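Local coordinates for endo-b-1,4-glucanase (Nasutitermes takasagoensis, PDB 1KS8), which probably cleaves internal beta-1,4-glucosidic linkages in cellulose and related beta-glucans, as a family 9 glycosyl hydrolase with an (alpha/alpha)6 fold, at residues 3-8 and 334-339; 127-132 and 364-369; 192-197 and 209-214; 218-223 and 262-267; 291-296 and 397-402. All coordinates share one frame; numbering follows the deposited sequence.

Interaction 1. Residues 3-8 and 334-339; sequences YDYKQV and QIDYAL
The start of helix 5-18 and the residues before it lie against a late turn of helix 324-341, the backbones being nearest at Tyr3 and Leu339, whose CA atoms are 7.6 Å apart. Leu339 is touched by three side chains: Tyr3, Tyr5 and Val8. Its CB sits over the middle of one face of the Tyr3 ring in a CH-pi contact, 3.7 Å from the ring centroid and 4° off the normal, where the ring is laid by Tyr3 CG standing anti to the carbonyl carbon (chi1 -64°). One branch, CD1, reaches Tyr5 CE1 at 3.7 Å, while the other, CD2, meets Val8 CG1 at 3.8 Å. Tyr5 brings the polar element: its OH lies 2.6 Å from Asp336 OD1, with ring and carboxylate 4° from coplanar, and Gln332 is a second hydrogen-bond partner. The Tyr3 hydroxyl bonds instead to Asp341. Replacing Tyr3 by an alanine would probably uncover Leu339 CB and leave Asp341 without this hydroxyl partner. Asp4 N-caps helix 5-18 through Gln7 N. The contact ties helix 5-18 to helix 324-341, with the last helix, 415-430, packed on Val8, consistent with an (alpha/alpha)6 fold in which the first and last helices lie together.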
# COMPACT_ATOMS: atom_id res chain seq x y z
N TYR A 3 15.55 18.43 0.45
CA TYR A 3 15.53 16.99 0.20
C TYR A 3 15.37 16.65 -1.27
O TYR A 3 14.62 17.31 -2.00
CB TYR A 3 14.39 16.34 0.99
CG TYR A 3 14.54 16.44 2.49
CD1 TYR A 3 15.61 15.83 3.15
CD2 TYR A 3 13.62 17.16 3.25
CE1 TYR A 3 15.76 15.94 4.53
CE2 TYR A 3 13.76 17.27 4.63
CZ TYR A 3 14.83 16.66 5.27
OH TYR A 3 14.97 16.78 6.63
N ASP A 4 16.07 15.61 -1.70
CA ASP A 4 16.02 15.14 -3.08
C ASP A 4 14.84 14.18 -3.20
O ASP A 4 15.01 12.96 -3.11
CB ASP A 4 17.32 14.40 -3.41
CG ASP A 4 17.45 14.06 -4.88
OD1 ASP A 4 16.43 14.12 -5.61
OD2 ASP A 4 18.57 13.71 -5.30
N TYR A 5 13.64 14.73 -3.39
CA TYR A 5 12.44 13.91 -3.49
C TYR A 5 12.51 12.89 -4.62
O TYR A 5 11.96 11.80 -4.50
CB TYR A 5 11.19 14.79 -3.67
CG TYR A 5 10.98 15.77 -2.54
CD1 TYR A 5 10.77 15.32 -1.23
CD2 TYR A 5 11.01 17.14 -2.77
CE1 TYR A 5 10.60 16.23 -0.19
CE2 TYR A 5 10.84 18.05 -1.74
CZ TYR A 5 10.64 17.59 -0.45
OH TYR A 5 10.50 18.49 0.57
N LYS A 6 13.17 13.25 -5.71
CA LYS A 6 13.29 12.33 -6.83
C LYS A 6 14.02 11.07 -6.38
O LYS A 6 13.62 9.96 -6.71
CB LYS A 6 14.06 12.98 -7.98
CG LYS A 6 13.32 14.09 -8.68
CD LYS A 6 14.15 14.67 -9.82
CE LYS A 6 13.38 15.74 -10.58
NZ LYS A 6 13.02 16.90 -9.72
N GLN A 7 15.09 11.24 -5.61
CA GLN A 7 15.84 10.08 -5.14
C GLN A 7 15.09 9.31 -4.06
O GLN A 7 15.22 8.09 -3.98
CB GLN A 7 17.23 10.49 -4.63
CG GLN A 7 18.11 9.30 -4.27
CD GLN A 7 18.27 8.31 -5.42
OE1 GLN A 7 18.05 7.11 -5.26
NE2 GLN A 7 18.65 8.82 -6.58
N VAL A 8 14.31 9.99 -3.22
CA VAL A 8 13.57 9.26 -2.21
C VAL A 8 12.53 8.39 -2.92
O VAL A 8 12.26 7.27 -2.51
CB VAL A 8 12.88 10.20 -1.19
CG1 VAL A 8 12.18 9.37 -0.11
CG2 VAL A 8 13.92 11.10 -0.54
N GLN A 334 4.87 17.05 6.45
CA GLN A 334 4.75 15.69 6.96
C GLN A 334 5.77 14.77 6.30
O GLN A 334 6.43 13.98 6.97
CB GLN A 334 3.33 15.17 6.74
CG GLN A 334 2.29 16.02 7.45
CD GLN A 334 2.55 16.12 8.94
OE1 GLN A 334 2.43 15.14 9.67
NE2 GLN A 334 2.93 17.31 9.40
N ILE A 335 5.90 14.88 4.98
CA ILE A 335 6.88 14.08 4.27
C ILE A 335 8.27 14.49 4.75
O ILE A 335 9.13 13.64 5.01
CB ILE A 335 6.77 14.28 2.74
CG1 ILE A 335 5.39 13.83 2.26
CG2 ILE A 335 7.88 13.52 2.02
CD1 ILE A 335 5.05 12.38 2.59
N ASP A 336 8.50 15.79 4.90
CA ASP A 336 9.79 16.28 5.35
C ASP A 336 10.13 15.81 6.76
O ASP A 336 11.31 15.64 7.10
CB ASP A 336 9.85 17.81 5.27
CG ASP A 336 9.99 18.30 3.84
OD1 ASP A 336 10.16 17.46 2.94
OD2 ASP A 336 9.94 19.53 3.63
N TYR A 337 9.12 15.60 7.60
CA TYR A 337 9.40 15.11 8.94
C TYR A 337 9.96 13.70 8.79
O TYR A 337 10.96 13.36 9.42
CB TYR A 337 8.13 15.09 9.80
CG TYR A 337 8.38 14.59 11.21
CD1 TYR A 337 8.62 13.23 11.46
CD2 TYR A 337 8.43 15.47 12.29
CE1 TYR A 337 8.89 12.77 12.74
CE2 TYR A 337 8.71 15.02 13.58
CZ TYR A 337 8.94 13.67 13.80
OH TYR A 337 9.22 13.21 15.07
N ALA A 338 9.32 12.89 7.95
CA ALA A 338 9.78 11.52 7.74
C ALA A 338 11.20 11.49 7.18
O ALA A 338 11.97 10.58 7.47
CB ALA A 338 8.84 10.80 6.78
N LEU A 339 11.54 12.49 6.37
CA LEU A 339 12.87 12.55 5.77
C LEU A 339 13.96 13.10 6.68
O LEU A 339 15.14 12.97 6.37
CB LEU A 339 12.82 13.37 4.47
CG LEU A 339 11.83 12.88 3.41
CD1 LEU A 339 11.97 13.72 2.15
CD2 LEU A 339 12.08 11.41 3.10

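Interaction 2. Residues 127-132 and 364-369; sequences WGRPED and SCPPAP
Arg129 lays its guanidinium against the backbone of Ala368, whose CA is 3.7 Å above the plane and offset toward the rim. At the group's edge, NH1 donates in plane to Pro366 O at 2.9 Å, although the donor stands above the plane of that carbonyl. Ala370 O is a further acceptor for NH1. Asp132 OD2 takes both NE and NH2 of Arg129, a side-on salt bridge with each distance 2.9 Å. A bend in the arginine chain at chi3 (-69°) swings the head toward these partners, while Arg129 CG packs 3.5 Å from Cys365 CB. Cys365 SG, joined to Cys372 in a disulfide, rests 3.4 Å from Gly128 C. Trp127 NE1 donates to Ser364 OG at 3.0 Å, the oxygen lying 17° out of the indole plane; the serine also bonds to Arg361 O. Phe377, Trp374 and His359 meet the same indole, whose side chain lies about 8 Å from that of Glu412, predicted to be catalytic. With carbonyls and a carboxylate round its edge, the arginine probably has its charge well balanced and its rotation restricted, so the two loops are probably joined mainly through this one residue, next to a disulfide.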
# COMPACT_ATOMS: atom_id res chain seq x y z
N TRP A 127 12.56 -17.05 11.16
CA TRP A 127 13.31 -15.81 10.94
C TRP A 127 14.51 -16.20 10.09
O TRP A 127 15.38 -16.96 10.53
CB TRP A 127 13.79 -15.16 12.25
CG TRP A 127 14.36 -13.79 11.99
CD1 TRP A 127 15.59 -13.49 11.48
CD2 TRP A 127 13.66 -12.54 12.11
NE1 TRP A 127 15.70 -12.14 11.26
CE2 TRP A 127 14.53 -11.53 11.63
CE3 TRP A 127 12.39 -12.18 12.55
CZ2 TRP A 127 14.16 -10.18 11.59
CZ3 TRP A 127 12.02 -10.84 12.52
CH2 TRP A 127 12.90 -9.86 12.04
N GLY A 128 14.54 -15.71 8.86
CA GLY A 128 15.63 -16.03 7.97
C GLY A 128 15.33 -15.54 6.56
O GLY A 128 14.44 -14.72 6.37
N ARG A 129 16.08 -16.04 5.59
CA ARG A 129 15.89 -15.64 4.20
C ARG A 129 14.66 -16.34 3.62
O ARG A 129 14.42 -17.51 3.91
CB ARG A 129 17.13 -15.99 3.37
CG ARG A 129 18.38 -15.22 3.79
CD ARG A 129 19.62 -15.71 3.04
NE ARG A 129 19.99 -17.05 3.47
CZ ARG A 129 21.02 -17.33 4.26
NH1 ARG A 129 21.81 -16.37 4.72
NH2 ARG A 129 21.23 -18.59 4.62
N PRO A 130 13.88 -15.64 2.79
CA PRO A 130 12.69 -16.30 2.23
C PRO A 130 12.97 -17.56 1.42
O PRO A 130 12.18 -18.51 1.44
CB PRO A 130 12.02 -15.19 1.42
CG PRO A 130 13.16 -14.30 1.03
CD PRO A 130 14.03 -14.28 2.26
N GLU A 131 14.09 -17.57 0.71
CA GLU A 131 14.45 -18.73 -0.10
C GLU A 131 14.78 -19.95 0.77
O GLU A 131 14.89 -21.06 0.26
CB GLU A 131 15.65 -18.42 -1.01
CG GLU A 131 16.91 -17.97 -0.27
CD GLU A 131 17.04 -16.46 -0.16
OE1 GLU A 131 16.00 -15.77 -0.00
OE2 GLU A 131 18.18 -15.96 -0.22
N ASP A 132 14.93 -19.73 2.07
CA ASP A 132 15.25 -20.82 2.99
C ASP A 132 14.02 -21.41 3.70
O ASP A 132 14.15 -22.33 4.51
CB ASP A 132 16.26 -20.37 4.05
CG ASP A 132 17.64 -20.10 3.47
OD1 ASP A 132 17.92 -20.53 2.34
OD2 ASP A 132 18.45 -19.46 4.17
N SER A 364 17.83 -8.41 7.26
CA SER A 364 18.67 -8.70 8.43
C SER A 364 19.69 -9.80 8.15
O SER A 364 20.71 -9.91 8.84
CB SER A 364 17.80 -9.14 9.61
OG SER A 364 17.36 -10.48 9.45
N CYS A 365 19.41 -10.61 7.14
CA CYS A 365 20.26 -11.74 6.82
C CYS A 365 21.55 -11.51 6.06
O CYS A 365 21.61 -10.71 5.13
CB CYS A 365 19.46 -12.77 6.04
SG CYS A 365 18.08 -13.52 6.95
N PRO A 366 22.61 -12.23 6.45
CA PRO A 366 23.89 -12.10 5.75
C PRO A 366 23.69 -12.95 4.50
O PRO A 366 22.69 -13.66 4.38
CB PRO A 366 24.88 -12.73 6.73
CG PRO A 366 24.06 -13.82 7.36
CD PRO A 366 22.74 -13.11 7.62
N PRO A 367 24.62 -12.89 3.54
CA PRO A 367 24.40 -13.72 2.35
C PRO A 367 24.65 -15.20 2.63
O PRO A 367 25.43 -15.55 3.53
CB PRO A 367 25.37 -13.15 1.34
CG PRO A 367 26.52 -12.70 2.20
CD PRO A 367 25.82 -12.06 3.38
N ALA A 368 23.99 -16.06 1.87
CA ALA A 368 24.19 -17.50 2.02
C ALA A 368 25.66 -17.71 1.64
O ALA A 368 26.24 -16.90 0.91
CB ALA A 368 23.28 -18.25 1.06
N PRO A 369 26.27 -18.82 2.09
CA PRO A 369 25.75 -19.91 2.91
C PRO A 369 25.72 -19.68 4.42
O PRO A 369 25.40 -20.60 5.17
CB PRO A 369 26.66 -21.07 2.53
CG PRO A 369 27.98 -20.38 2.42
CD PRO A 369 27.64 -19.12 1.64

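Interaction 3. Residues 192-197 and 209-214; sequences RGKYSD and ADYRDE
This is a surface contact between neighbouring turns, one following helix 171-190 and one leading into helix 212-226, and Tyr211 carries most of it. Its ring is sandwiched: Gly193 N lies 3.7 Å above one face, and Arg212 NH1 of its own segment lies 3.9 Å above the opposite face, both offset toward the rim. In the ring plane, Lys194 CG comes to the edge, 3.9 Å from Tyr211 CD2. The tyrosine's first torsion (chi1 70°) sets CG between backbone N and carbonyl carbon and turns the ring toward residues 192-194. A water links Tyr211 OH to Arg192 NH1, and the Arg192 guanidinium also bonds to Asn189 through NH2; a second water joins Lys194 NZ to Ala209 O. A leucine in place of Tyr211 would probably leave the first water without its hydroxyl partner and Gly193 and Arg212 without a flat surface between them. Arg212 is held by Asp210 OD2, which receives NH1 at 2.9 Å and the backbone Arg212 N, a capping bond, at 3.2 Å from opposite faces of the carboxylate. Asp210, with Asp213 and Glu214 early in the helix and Asp254, forms a calcium site seen in this protein, although no calcium is bound in this model.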
# COMPACT_ATOMS: atom_id res chain seq x y z
N ARG A 192 -22.01 -10.38 -0.52
CA ARG A 192 -21.59 -9.51 0.58
C ARG A 192 -21.04 -10.23 1.81
O ARG A 192 -21.61 -11.21 2.29
CB ARG A 192 -22.76 -8.63 1.01
CG ARG A 192 -23.39 -7.78 -0.10
CD ARG A 192 -22.47 -6.67 -0.56
NE ARG A 192 -23.09 -5.80 -1.56
CZ ARG A 192 -24.01 -4.87 -1.30
NH1 ARG A 192 -24.42 -4.68 -0.05
NH2 ARG A 192 -24.50 -4.14 -2.28
N GLY A 193 -19.93 -9.71 2.34
CA GLY A 193 -19.33 -10.29 3.53
C GLY A 193 -17.93 -9.77 3.80
O GLY A 193 -17.28 -9.23 2.90
N LYS A 194 -17.47 -9.92 5.04
CA LYS A 194 -16.13 -9.49 5.43
C LYS A 194 -15.17 -10.62 5.07
O LYS A 194 -15.40 -11.76 5.46
CB LYS A 194 -16.06 -9.25 6.94
CG LYS A 194 -17.02 -8.21 7.48
CD LYS A 194 -16.95 -8.16 9.00
CE LYS A 194 -17.93 -7.16 9.59
NZ LYS A 194 -17.90 -7.17 11.07
N TYR A 195 -14.10 -10.31 4.35
CA TYR A 195 -13.17 -11.37 3.96
C TYR A 195 -12.50 -12.08 5.13
O TYR A 195 -12.19 -13.26 5.03
CB TYR A 195 -12.09 -10.83 3.00
CG TYR A 195 -10.80 -10.40 3.67
CD1 TYR A 195 -10.72 -9.20 4.37
CD2 TYR A 195 -9.67 -11.22 3.63
CE1 TYR A 195 -9.54 -8.82 5.01
CE2 TYR A 195 -8.49 -10.85 4.26
CZ TYR A 195 -8.43 -9.65 4.95
OH TYR A 195 -7.26 -9.29 5.58
N SER A 196 -12.28 -11.38 6.24
CA SER A 196 -11.63 -12.02 7.38
C SER A 196 -12.55 -12.96 8.16
O SER A 196 -12.11 -13.61 9.10
CB SER A 196 -11.00 -10.97 8.32
OG SER A 196 -11.93 -10.03 8.80
N ASP A 197 -13.82 -13.02 7.76
CA ASP A 197 -14.76 -13.95 8.38
C ASP A 197 -14.66 -15.24 7.56
O ASP A 197 -15.09 -16.31 8.00
CB ASP A 197 -16.20 -13.42 8.33
CG ASP A 197 -16.49 -12.39 9.42
OD1 ASP A 197 -15.72 -12.32 10.40
OD2 ASP A 197 -17.50 -11.67 9.30
N ALA A 209 -12.99 -4.26 8.59
CA ALA A 209 -13.62 -3.23 9.40
C ALA A 209 -15.07 -3.20 8.90
O ALA A 209 -15.91 -3.98 9.37
CB ALA A 209 -12.95 -1.88 9.16
N ASP A 210 -15.35 -2.31 7.96
CA ASP A 210 -16.68 -2.21 7.37
C ASP A 210 -16.45 -2.22 5.87
O ASP A 210 -16.07 -1.21 5.28
CB ASP A 210 -17.36 -0.91 7.81
CG ASP A 210 -18.81 -0.84 7.39
OD1 ASP A 210 -19.59 -0.11 8.05
OD2 ASP A 210 -19.18 -1.50 6.39
N TYR A 211 -16.67 -3.38 5.26
CA TYR A 211 -16.44 -3.57 3.83
C TYR A 211 -17.20 -2.66 2.88
O TYR A 211 -16.84 -2.55 1.71
CB TYR A 211 -16.72 -5.03 3.45
CG TYR A 211 -18.19 -5.43 3.51
CD1 TYR A 211 -19.10 -4.97 2.56
CD2 TYR A 211 -18.65 -6.28 4.51
CE1 TYR A 211 -20.44 -5.34 2.61
CE2 TYR A 211 -19.99 -6.65 4.57
CZ TYR A 211 -20.88 -6.18 3.61
OH TYR A 211 -22.20 -6.55 3.67
N ARG A 212 -18.23 -1.99 3.37
CA ARG A 212 -19.04 -1.13 2.53
C ARG A 212 -18.31 -0.02 1.77
O ARG A 212 -18.66 0.29 0.63
CB ARG A 212 -20.20 -0.55 3.36
CG ARG A 212 -21.13 -1.65 3.85
CD ARG A 212 -22.20 -1.14 4.81
NE ARG A 212 -23.05 -2.23 5.27
CZ ARG A 212 -22.63 -3.27 5.98
NH1 ARG A 212 -21.35 -3.37 6.31
NH2 ARG A 212 -23.48 -4.22 6.34
N ASP A 213 -17.29 0.58 2.38
CA ASP A 213 -16.56 1.64 1.68
C ASP A 213 -15.80 1.09 0.48
O ASP A 213 -15.57 1.80 -0.50
CB ASP A 213 -15.60 2.36 2.64
CG ASP A 213 -14.54 1.45 3.21
OD1 ASP A 213 -14.89 0.34 3.67
OD2 ASP A 213 -13.36 1.85 3.23
N GLU A 214 -15.44 -0.19 0.54
CA GLU A 214 -14.72 -0.84 -0.56
C GLU A 214 -15.58 -0.96 -1.81
O GLU A 214 -15.07 -0.86 -2.93
CB GLU A 214 -14.25 -2.23 -0.14
CG GLU A 214 -13.11 -2.23 0.86
CD GLU A 214 -11.89 -1.50 0.34
OE1 GLU A 214 -11.57 -1.66 -0.85
OE2 GLU A 214 -11.25 -0.77 1.13
O HOH W 1 -24.49 -5.60 2.55
O HOH W 2 -15.79 -5.55 11.52

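Interaction 4. Residues 218-223 and 262-267; sequences AAAWLY and VLLAKL
Leu263 points one methyl at the indole of Trp221, meeting it over the face, offset toward the rim: CD1 is 3.6 Å from the centroid of the five-membered ring and 18° off its normal, a CH-pi contact in which the two side chains run at about a right angle. Trp221 leaves its helix facing away from helix 257-268, yet its ring turns back to receive this methyl. The same CD1 also touches Ala220 CB, at 3.7 Å, so one branch of Leu263 fills the angle between alanine and tryptophan. Ala220 points its CB toward the other helix. This small group is approached by Leu264 CD2 at 4.0 Å and by Leu267 CD1 at 4.2 Å, making it the low spot into which three leucines converge. Leu267 CD1 lies 3.4 Å from Ala220 O as well. It meets Tyr223 differently: Tyr223 CG is anti to the backbone N (chi1 171°), which puts the ring edge beside the methyl, 4.1 Å from Tyr223 CD2, with the two side chains running antiparallel alongside one another. Trp217 and Trp74 meet Trp221 edge-to-face, and helix 149-165 packs against that indole too. With segment axes 10.3 Å apart and inclined at 33°, this is an apolar helix-helix interface of the kind from which an (alpha/alpha)6 barrel is built.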
# COMPACT_ATOMS: atom_id res chain seq x y z
N ALA A 218 -14.36 0.66 -5.20
CA ALA A 218 -14.22 -0.15 -6.41
C ALA A 218 -15.09 0.37 -7.55
O ALA A 218 -14.64 0.46 -8.70
CB ALA A 218 -14.58 -1.60 -6.10
N ALA A 219 -16.33 0.72 -7.24
CA ALA A 219 -17.25 1.23 -8.25
C ALA A 219 -16.72 2.52 -8.85
O ALA A 219 -16.78 2.73 -10.06
CB ALA A 219 -18.63 1.45 -7.65
N ALA A 220 -16.19 3.40 -8.00
CA ALA A 220 -15.65 4.67 -8.47
C ALA A 220 -14.47 4.44 -9.41
O ALA A 220 -14.38 5.07 -10.46
CB ALA A 220 -15.23 5.53 -7.28
N TRP A 221 -13.56 3.54 -9.03
CA TRP A 221 -12.41 3.26 -9.88
C TRP A 221 -12.82 2.63 -11.20
O TRP A 221 -12.25 2.94 -12.25
CB TRP A 221 -11.41 2.36 -9.14
CG TRP A 221 -10.46 3.14 -8.29
CD1 TRP A 221 -10.46 3.25 -6.93
CD2 TRP A 221 -9.41 3.99 -8.76
NE1 TRP A 221 -9.47 4.11 -6.52
CE2 TRP A 221 -8.81 4.58 -7.63
CE3 TRP A 221 -8.91 4.31 -10.04
CZ2 TRP A 221 -7.73 5.47 -7.73
CZ3 TRP A 221 -7.84 5.19 -10.13
CH2 TRP A 221 -7.27 5.76 -8.99
N LEU A 222 -13.83 1.76 -11.17
CA LEU A 222 -14.30 1.13 -12.40
C LEU A 222 -14.91 2.18 -13.32
O LEU A 222 -14.75 2.11 -14.53
CB LEU A 222 -15.31 0.03 -12.08
CG LEU A 222 -14.65 -1.32 -11.80
CD1 LEU A 222 -15.65 -2.28 -11.20
CD2 LEU A 222 -14.05 -1.87 -13.09
N TYR A 223 -15.60 3.16 -12.74
CA TYR A 223 -16.18 4.22 -13.56
C TYR A 223 -15.05 4.99 -14.24
O TYR A 223 -15.10 5.27 -15.43
CB TYR A 223 -17.01 5.18 -12.71
CG TYR A 223 -17.46 6.40 -13.48
CD1 TYR A 223 -18.26 6.28 -14.62
CD2 TYR A 223 -17.06 7.68 -13.10
CE1 TYR A 223 -18.66 7.40 -15.35
CE2 TYR A 223 -17.45 8.81 -13.82
CZ TYR A 223 -18.24 8.66 -14.94
OH TYR A 223 -18.63 9.77 -15.66
N VAL A 262 -12.41 12.17 -2.14
CA VAL A 262 -11.61 13.01 -3.03
C VAL A 262 -11.65 12.46 -4.45
O VAL A 262 -11.55 13.21 -5.42
CB VAL A 262 -10.15 13.14 -2.51
CG1 VAL A 262 -9.35 11.88 -2.81
CG2 VAL A 262 -9.49 14.36 -3.14
N LEU A 263 -11.82 11.14 -4.58
CA LEU A 263 -11.90 10.51 -5.89
C LEU A 263 -13.22 10.90 -6.55
O LEU A 263 -13.24 11.34 -7.70
CB LEU A 263 -11.83 8.98 -5.75
CG LEU A 263 -11.17 8.15 -6.85
CD1 LEU A 263 -11.72 6.73 -6.79
CD2 LEU A 263 -11.41 8.73 -8.23
N LEU A 264 -14.33 10.73 -5.83
CA LEU A 264 -15.64 11.08 -6.37
C LEU A 264 -15.75 12.57 -6.66
O LEU A 264 -16.44 12.98 -7.58
CB LEU A 264 -16.75 10.64 -5.42
CG LEU A 264 -17.06 9.13 -5.44
CD1 LEU A 264 -18.09 8.80 -4.38
CD2 LEU A 264 -17.58 8.74 -6.82
N ALA A 265 -15.06 13.39 -5.87
CA ALA A 265 -15.09 14.83 -6.09
C ALA A 265 -14.50 15.12 -7.47
O ALA A 265 -15.02 15.96 -8.21
CB ALA A 265 -14.28 15.55 -5.01
N LYS A 266 -13.43 14.42 -7.81
CA LYS A 266 -12.78 14.61 -9.10
C LYS A 266 -13.61 14.06 -10.26
O LYS A 266 -13.72 14.68 -11.32
CB LYS A 266 -11.41 13.94 -9.11
CG LYS A 266 -10.63 14.14 -10.41
CD LYS A 266 -9.25 13.50 -10.33
CE LYS A 266 -8.41 13.85 -11.55
NZ LYS A 266 -9.04 13.41 -12.82
N LEU A 267 -14.21 12.89 -10.05
CA LEU A 267 -15.02 12.24 -11.07
C LEU A 267 -16.38 12.88 -11.35
O LEU A 267 -16.88 12.79 -12.47
CB LEU A 267 -15.23 10.77 -10.70
CG LEU A 267 -13.99 9.89 -10.59
CD1 LEU A 267 -14.39 8.50 -10.13
CD2 LEU A 267 -13.28 9.82 -11.93

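Interaction 5. Residues 291-296 and 397-402; sequences TPKGLL and QNDNYV
Asp399 uses both carboxylate oxygens to hold the turn at 291-294. OD1 accepts from Thr291 OG1 at 2.7 Å, and OD2 accepts from the backbone Lys293 N at 3.0 Å; each donor comes in on the syn side, 20° and 24° out of the carboxylate plane. OD1 has another hydrogen-bond partner in the hydroxyl of Tyr337. Thr291 OG1 also accepts from Leu295 N at 3.1 Å, a bond that its position between backbone N and carbonyl carbon (chi1 67°) makes possible. These links brace a type I beta turn from Thr291 to Gly294. Lys293 runs extended and crosses the carboxylate at a slant, with Lys293 CG 3.3 Å from Asp399 OD2, but its ammonium travels on: NZ bonds to Gly342 O and, through a water, to Asp399 O. Pro292 CD rests 3.2 Å from Asp399 OD2 and 3.5 Å from Gln397 O, and Thr291 CA makes a CA-H...O contact with that same Gln397 carbonyl. The two loops meet at the surface: the one before helix 303-319 is seated by its Leu295, which packs on that helix and on helix 324-341, and the one preceding helix 408-411 lies across its turn.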
# COMPACT_ATOMS: atom_id res chain seq x y z
N THR A 291 2.81 15.87 17.26
CA THR A 291 3.93 15.77 18.18
C THR A 291 4.44 17.20 18.33
O THR A 291 4.10 18.07 17.52
CB THR A 291 5.06 14.90 17.60
OG1 THR A 291 5.64 15.56 16.46
CG2 THR A 291 4.53 13.53 17.19
N PRO A 292 5.26 17.47 19.36
CA PRO A 292 5.77 18.83 19.54
C PRO A 292 6.51 19.35 18.30
O PRO A 292 6.50 20.55 18.03
CB PRO A 292 6.69 18.68 20.75
CG PRO A 292 6.00 17.63 21.56
CD PRO A 292 5.62 16.61 20.50
N LYS A 293 7.14 18.44 17.56
CA LYS A 293 7.88 18.83 16.37
C LYS A 293 7.03 18.94 15.09
O LYS A 293 7.57 19.16 14.01
CB LYS A 293 9.07 17.89 16.16
CG LYS A 293 10.13 18.07 17.24
CD LYS A 293 11.36 17.21 17.01
CE LYS A 293 12.41 17.48 18.08
NZ LYS A 293 13.64 16.66 17.91
N GLY A 294 5.72 18.77 15.23
CA GLY A 294 4.84 18.93 14.08
C GLY A 294 4.30 17.73 13.32
O GLY A 294 3.54 17.92 12.37
N LEU A 295 4.66 16.52 13.72
CA LEU A 295 4.15 15.34 13.03
C LEU A 295 2.72 15.01 13.44
O LEU A 295 2.40 14.98 14.62
CB LEU A 295 5.05 14.13 13.32
CG LEU A 295 4.58 12.79 12.72
CD1 LEU A 295 4.80 12.81 11.22
CD2 LEU A 295 5.36 11.64 13.36
N LEU A 296 1.86 14.78 12.46
CA LEU A 296 0.48 14.39 12.76
C LEU A 296 0.56 13.07 13.51
O LEU A 296 1.21 12.14 13.04
CB LEU A 296 -0.32 14.18 11.47
CG LEU A 296 -0.78 15.41 10.69
CD1 LEU A 296 -1.30 14.98 9.32
CD2 LEU A 296 -1.87 16.13 11.47
N GLN A 397 4.45 9.84 20.39
CA GLN A 397 3.75 11.12 20.41
C GLN A 397 4.60 12.31 20.86
O GLN A 397 4.17 13.46 20.72
CB GLN A 397 2.50 11.02 21.28
CG GLN A 397 2.78 10.78 22.76
CD GLN A 397 1.51 10.61 23.56
OE1 GLN A 397 0.57 11.39 23.44
NE2 GLN A 397 1.47 9.57 24.40
N ASN A 398 5.79 12.05 21.38
CA ASN A 398 6.67 13.12 21.82
C ASN A 398 7.98 13.15 21.04
O ASN A 398 8.99 13.67 21.52
CB ASN A 398 6.97 12.99 23.32
CG ASN A 398 5.75 13.28 24.17
OD1 ASN A 398 5.14 14.34 24.07
ND2 ASN A 398 5.39 12.33 25.03
N ASP A 399 7.95 12.60 19.83
CA ASP A 399 9.11 12.56 18.94
C ASP A 399 10.28 11.72 19.45
O ASP A 399 11.42 11.91 19.01
CB ASP A 399 9.60 13.99 18.65
CG ASP A 399 8.52 14.87 18.04
OD1 ASP A 399 8.05 14.56 16.93
OD2 ASP A 399 8.15 15.87 18.69
N ASN A 400 10.01 10.81 20.38
CA ASN A 400 11.05 9.95 20.94
C ASN A 400 11.15 8.68 20.12
O ASN A 400 10.14 8.14 19.67
CB ASN A 400 10.73 9.62 22.40
CG ASN A 400 10.80 10.84 23.29
OD1 ASN A 400 10.16 10.90 24.34
ND2 ASN A 400 11.60 11.83 22.89
N TYR A 401 12.38 8.19 19.94
CA TYR A 401 12.60 6.99 19.13
C TYR A 401 13.95 6.33 19.39
O TYR A 401 14.96 7.01 19.57
CB TYR A 401 12.50 7.37 17.65
CG TYR A 401 12.92 6.28 16.69
CD1 TYR A 401 12.03 5.30 16.27
CD2 TYR A 401 14.23 6.24 16.21
CE1 TYR A 401 12.43 4.29 15.39
CE2 TYR A 401 14.65 5.24 15.34
CZ TYR A 401 13.74 4.27 14.93
OH TYR A 401 14.17 3.27 14.07
N VAL A 402 13.94 5.00 19.39
CA VAL A 402 15.14 4.20 19.56
C VAL A 402 15.09 3.11 18.50
O VAL A 402 14.09 2.40 18.37
CB VAL A 402 15.21 3.55 20.96
CG1 VAL A 402 16.42 2.63 21.05
CG2 VAL A 402 15.29 4.62 22.03
O HOH W 3 13.10 14.01 18.57

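How the interactions relate
Interactions 1, 2 and 4 are buried, whereas interactions 3 and 5 lie at the surface, and their chemistry differs accordingly. Interaction 4 is wholly apolar across the two helices and interaction 1 adds one hydroxyl-carboxylate pair to leucine packing, while both surface contacts use bridging waters. Interaction 2 is the exception: buried but polar, and made between loops. Helix 212-226 serves interactions 3 and 4, with its entrance in the first and its body in the second. Interactions 1 and 5 touch directly through helix 324-341, whose Gln334 bonds to the backbone of Leu296. Interactions 2 and 4 lie on opposite sides of the chain's centre, about 42 Å apart between centres.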